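Side-chain contacts in PTS-dependent dihydroxyacetone kinase operon regulatory protein (Escherichia coli, PDB 4LRZ), which is a DNA-binding, ATP-hydrolysing transcription regulator that activates the dhaKLM operon from a sigma-70 promoter and represses its own expression: residues Leu188-Thr191 and Asp192-Leu195; Ala173-Pro176 and Leu177-Ala180. One frame throughout, in Å; residues are numbered along the deposited sequence.

In the fold
Both interactions lie on helix 174-211, the long helix that leads from the GAF domain to the PAS domain in the sensor part of the regulator. Interaction 2 comes first along the chain, near the start of the helix, and its centre is about 22 Å from that of interaction 1. Both are largely buried and touch the second subunit, but their cover differs. Residues 173-180 lie against strands 143-151 and 157-166 of the GAF sheet, and their polar side chains find partners within their own chain. Residues 188-195 meet helix 51-66, the second subunit and chains of another protein, and their aspartate pairs across the interface.

Interaction 1: residues Leu188-Thr191 and Asp192-Leu195; sequences LLLT and DSLL
Leu190 and Leu194, one helical turn apart, meet with their side chains slanting across each other, CG of Leu190 lying 4.0 Å from CD1 of Leu194. Leu190 holds CG anti to its own nitrogen (chi1 178°), whereas Leu194 turns CG beside the backbone N (chi1 -68°) and thereby back over the preceding turn, where CG sits 3.2 Å from Leu190 O. That carbonyl also accepts the backbone N-H of Leu194 at 2.9 Å from N, and a weak bond from Ser193 OG at 3.3 Å. Thr191, two residues before Ser193, also sends its hydroxyl back to the carbonyl three residues earlier: its OG1 makes a weak bond to Leu188 O at 3.4 Å, and the same oxygen takes the nearly straight N-H of Asp192 (166°). The carboxylate of Asp192 has its polar partner outside the helix: OD2 forms a salt bridge with a basic side chain of another protein. Helix 174-211, which runs from the GAF to the PAS domain, packs here on its counterpart in the second subunit, Thr191 and Leu194 both touching Thr191 of that chain, while Leu189 faces Met53 and Leu56 of helix 51-66. With an alanine at Leu194, CG of Leu190 would probably be left without its apolar neighbour and Thr191 of the second subunit without one of its packing partners. Chemically, the two hydroxyls lean weakly on main-chain carbonyls of the preceding turn, leucines supply apolar faces for subunit pairing, and the one carboxylate is paired with a basic group of the partner protein.

Interaction 2: residues Ala173-Pro176 and Leu177-Ala180; sequences ADLP and LTLA
In residues 173-180 four carbonyls, from Ala173 O to Pro176 O, each accept the N-H four residues on; the straightest bond joins Leu179 N to Leu175 O, 3.0 Å at 175°. Thr178 makes the polar side-chain contact. Its hydroxyl stands between the backbone N and the carbonyl carbon (chi1 75°), which brings OG1 to 3.0 Å from Leu175 O; OG1 is also hydrogen-bonded to Thr148 OG1 of strand 143-151, leaving its one proton with two possible acceptors. The methyl branch lies beside the backbone N, CG2 3.4 Å from Asp174 O. CD1 of Leu175 slants past the threonine, 4.1 Å from OG1. On another side of the helix, CB of Leu177 lies 3.2 Å from Ala173 O, while its side chain packs on Leu163 and Met68. Ala180 brings CB to 3.3 Å from Pro176 O. Pro176, which has no N-H to donate, sits where a helix near its beginning demands little of that nitrogen, and its ring packs on Met68 of the second subunit. Asp174 sends OD1 to Thr171 OG1 and OD2 into a salt bridge with Arg71. A carboxylate held this close to the start of a helix is likely to interact favourably with its dipole; the threonine hydroxyl links the helix to strand 143-151, while the carboxylate of Asp174 is satisfied by Thr171 and Arg71.

Interaction 1: residues Leu188-Thr191 and Asp192-Leu195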
loop_
_atom_site.group_PDB
_atom_site.type_symbol
_atom_site.label_atom_id
_atom_site.label_comp_id
_atom_site.label_asym_id
_atom_site.label_seq_id
_atom_site.Cartn_x
_atom_site.Cartn_y
_atom_site.Cartn_z
ATOM N N LEU F 188 -1.135 0.855 5.002
ATOM C CA LEU F 188 -1.959 1.887 4.467
ATOM C C LEU F 188 -1.241 3.232 4.556
ATOM O O LEU F 188 -1.445 4.075 3.704
ATOM C CB LEU F 188 -3.262 1.932 5.191
ATOM C CG LEU F 188 -4.560 1.350 4.626
ATOM C CD1 LEU F 188 -4.552 0.837 3.216
ATOM C CD2 LEU F 188 -5.195 0.397 5.638
ATOM N N LEU F 189 -0.409 3.433 5.580
ATOM C CA LEU F 189 0.360 4.671 5.679
ATOM C C LEU F 189 1.380 4.667 4.561
ATOM O O LEU F 189 1.610 5.681 3.915
ATOM C CB LEU F 189 1.046 4.838 7.033
ATOM C CG LEU F 189 0.115 5.082 8.240
ATOM C CD1 LEU F 189 0.908 4.912 9.551
ATOM C CD2 LEU F 189 -0.570 6.450 8.202
ATOM N N LEU F 190 1.959 3.515 4.303
ATOM C CA LEU F 190 2.859 3.361 3.178
ATOM C C LEU F 190 2.207 3.636 1.808
ATOM O O LEU F 190 2.855 4.258 0.929
ATOM C CB LEU F 190 3.444 1.947 3.200
ATOM C CG LEU F 190 4.392 1.570 2.073
ATOM C CD1 LEU F 190 5.676 2.332 2.269
ATOM C CD2 LEU F 190 4.654 0.044 2.127
ATOM N N THR F 191 0.950 3.207 1.622
ATOM C CA THR F 191 0.309 3.470 0.340
ATOM C C THR F 191 -0.030 4.961 0.186
ATOM O O THR F 191 0.123 5.481 -0.898
ATOM C CB THR F 191 -0.902 2.548 -0.025
ATOM O OG1 THR F 191 -2.092 3.045 0.576
ATOM C CG2 THR F 191 -0.696 1.137 0.437
ATOM N N ASP F 192 -0.417 5.645 1.268
ATOM C CA ASP F 192 -0.578 7.122 1.234
ATOM C C ASP F 192 0.728 7.786 0.786
ATOM O O ASP F 192 0.731 8.710 -0.041
ATOM C CB ASP F 192 -0.994 7.713 2.597
ATOM C CG ASP F 192 -2.522 7.655 2.854
ATOM O OD1 ASP F 192 -3.293 7.305 1.929
ATOM O OD2 ASP F 192 -2.965 7.953 3.993
ATOM N N SER F 193 1.840 7.311 1.325
ATOM C CA SER F 193 3.118 7.937 1.007
ATOM C C SER F 193 3.613 7.583 -0.415
ATOM O O SER F 193 4.236 8.396 -1.072
ATOM C CB SER F 193 4.144 7.682 2.109
ATOM O OG SER F 193 5.005 6.617 1.798
ATOM N N LEU F 194 3.224 6.415 -0.930
ATOM C CA LEU F 194 3.578 6.055 -2.311
ATOM C C LEU F 194 2.865 6.951 -3.325
ATOM O O LEU F 194 3.466 7.363 -4.292
ATOM C CB LEU F 194 3.311 4.572 -2.596
ATOM C CG LEU F 194 4.232 3.624 -1.844
ATOM C CD1 LEU F 194 3.710 2.179 -1.869
ATOM C CD2 LEU F 194 5.660 3.710 -2.367
ATOM N N LEU F 195 1.592 7.230 -3.071
ATOM C CA LEU F 195 0.766 8.112 -3.885
ATOM C C LEU F 195 1.297 9.546 -3.843
ATOM O O LEU F 195 1.418 10.203 -4.868
ATOM C CB LEU F 195 -0.687 8.046 -3.417
ATOM C CG LEU F 195 -1.578 6.879 -3.903
ATOM C CD1 LEU F 195 -2.842 6.680 -3.003
ATOM C CD2 LEU F 195 -1.996 7.062 -5.376
#

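Interaction 2: residues Ala173-Pro176 and Leu177-Ala180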
loop_
_atom_site.group_PDB
_atom_site.type_symbol
_atom_site.label_atom_id
_atom_site.label_comp_id
_atom_site.label_asym_id
_atom_site.label_seq_id
_atom_site.Cartn_x
_atom_site.Cartn_y
_atom_site.Cartn_z
ATOM N N ALA F 173 -6.835 -16.305 18.940
ATOM C CA ALA F 173 -6.808 -15.436 17.769
ATOM C C ALA F 173 -6.623 -13.940 18.066
ATOM O O ALA F 173 -6.487 -13.143 17.140
ATOM C CB ALA F 173 -8.090 -15.666 16.914
ATOM N N ASP F 174 -6.643 -13.571 19.350
ATOM C CA ASP F 174 -6.518 -12.178 19.777
ATOM C C ASP F 174 -5.200 -11.525 19.359
ATOM O O ASP F 174 -5.182 -10.415 18.806
ATOM C CB ASP F 174 -6.731 -12.078 21.286
ATOM C CG ASP F 174 -8.177 -12.461 21.705
ATOM O OD1 ASP F 174 -9.014 -12.742 20.812
ATOM O OD2 ASP F 174 -8.487 -12.503 22.924
ATOM N N LEU F 175 -4.101 -12.209 19.603
ATOM C CA LEU F 175 -2.794 -11.656 19.283
ATOM C C LEU F 175 -2.553 -11.478 17.760
ATOM O O LEU F 175 -2.285 -10.355 17.281
ATOM C CB LEU F 175 -1.714 -12.510 19.945
ATOM C CG LEU F 175 -0.283 -11.966 19.942
ATOM C CD1 LEU F 175 -0.200 -10.560 20.536
ATOM C CD2 LEU F 175 0.625 -12.925 20.737
ATOM N N PRO F 176 -2.691 -12.576 16.973
ATOM C CA PRO F 176 -2.537 -12.416 15.512
ATOM C C PRO F 176 -3.499 -11.386 14.927
ATOM O O PRO F 176 -3.171 -10.754 13.945
ATOM C CB PRO F 176 -2.762 -13.832 14.973
ATOM C CG PRO F 176 -3.531 -14.534 15.984
ATOM C CD PRO F 176 -3.062 -13.959 17.334
ATOM N N LEU F 177 -4.638 -11.152 15.573
ATOM C CA LEU F 177 -5.554 -10.118 15.118
ATOM C C LEU F 177 -4.998 -8.699 15.262
ATOM O O LEU F 177 -5.112 -7.885 14.343
ATOM C CB LEU F 177 -6.902 -10.242 15.822
ATOM C CG LEU F 177 -7.934 -9.145 15.470
ATOM C CD1 LEU F 177 -8.458 -9.224 14.028
ATOM C CD2 LEU F 177 -9.098 -9.200 16.423
ATOM N N THR F 178 -4.393 -8.394 16.427
ATOM C CA THR F 178 -3.773 -7.088 16.632
ATOM C C THR F 178 -2.601 -6.969 15.654
ATOM O O THR F 178 -2.436 -5.937 15.019
ATOM C CB THR F 178 -3.336 -6.805 18.134
ATOM O OG1 THR F 178 -2.159 -7.551 18.461
ATOM C CG2 THR F 178 -4.444 -7.150 19.111
ATOM N N LEU F 179 -1.819 -8.038 15.507
ATOM C CA LEU F 179 -0.738 -8.023 14.544
ATOM C C LEU F 179 -1.172 -7.714 13.095
ATOM O O LEU F 179 -0.620 -6.845 12.394
ATOM C CB LEU F 179 0.026 -9.350 14.623
ATOM C CG LEU F 179 1.093 -9.715 13.600
ATOM C CD1 LEU F 179 2.373 -8.996 13.865
ATOM C CD2 LEU F 179 1.328 -11.169 13.655
ATOM N N ALA F 180 -2.189 -8.402 12.646
ATOM C CA ALA F 180 -2.654 -8.217 11.286
ATOM C C ALA F 180 -3.223 -6.810 11.080
ATOM O O ALA F 180 -3.036 -6.219 10.003
ATOM C CB ALA F 180 -3.695 -9.280 10.983
#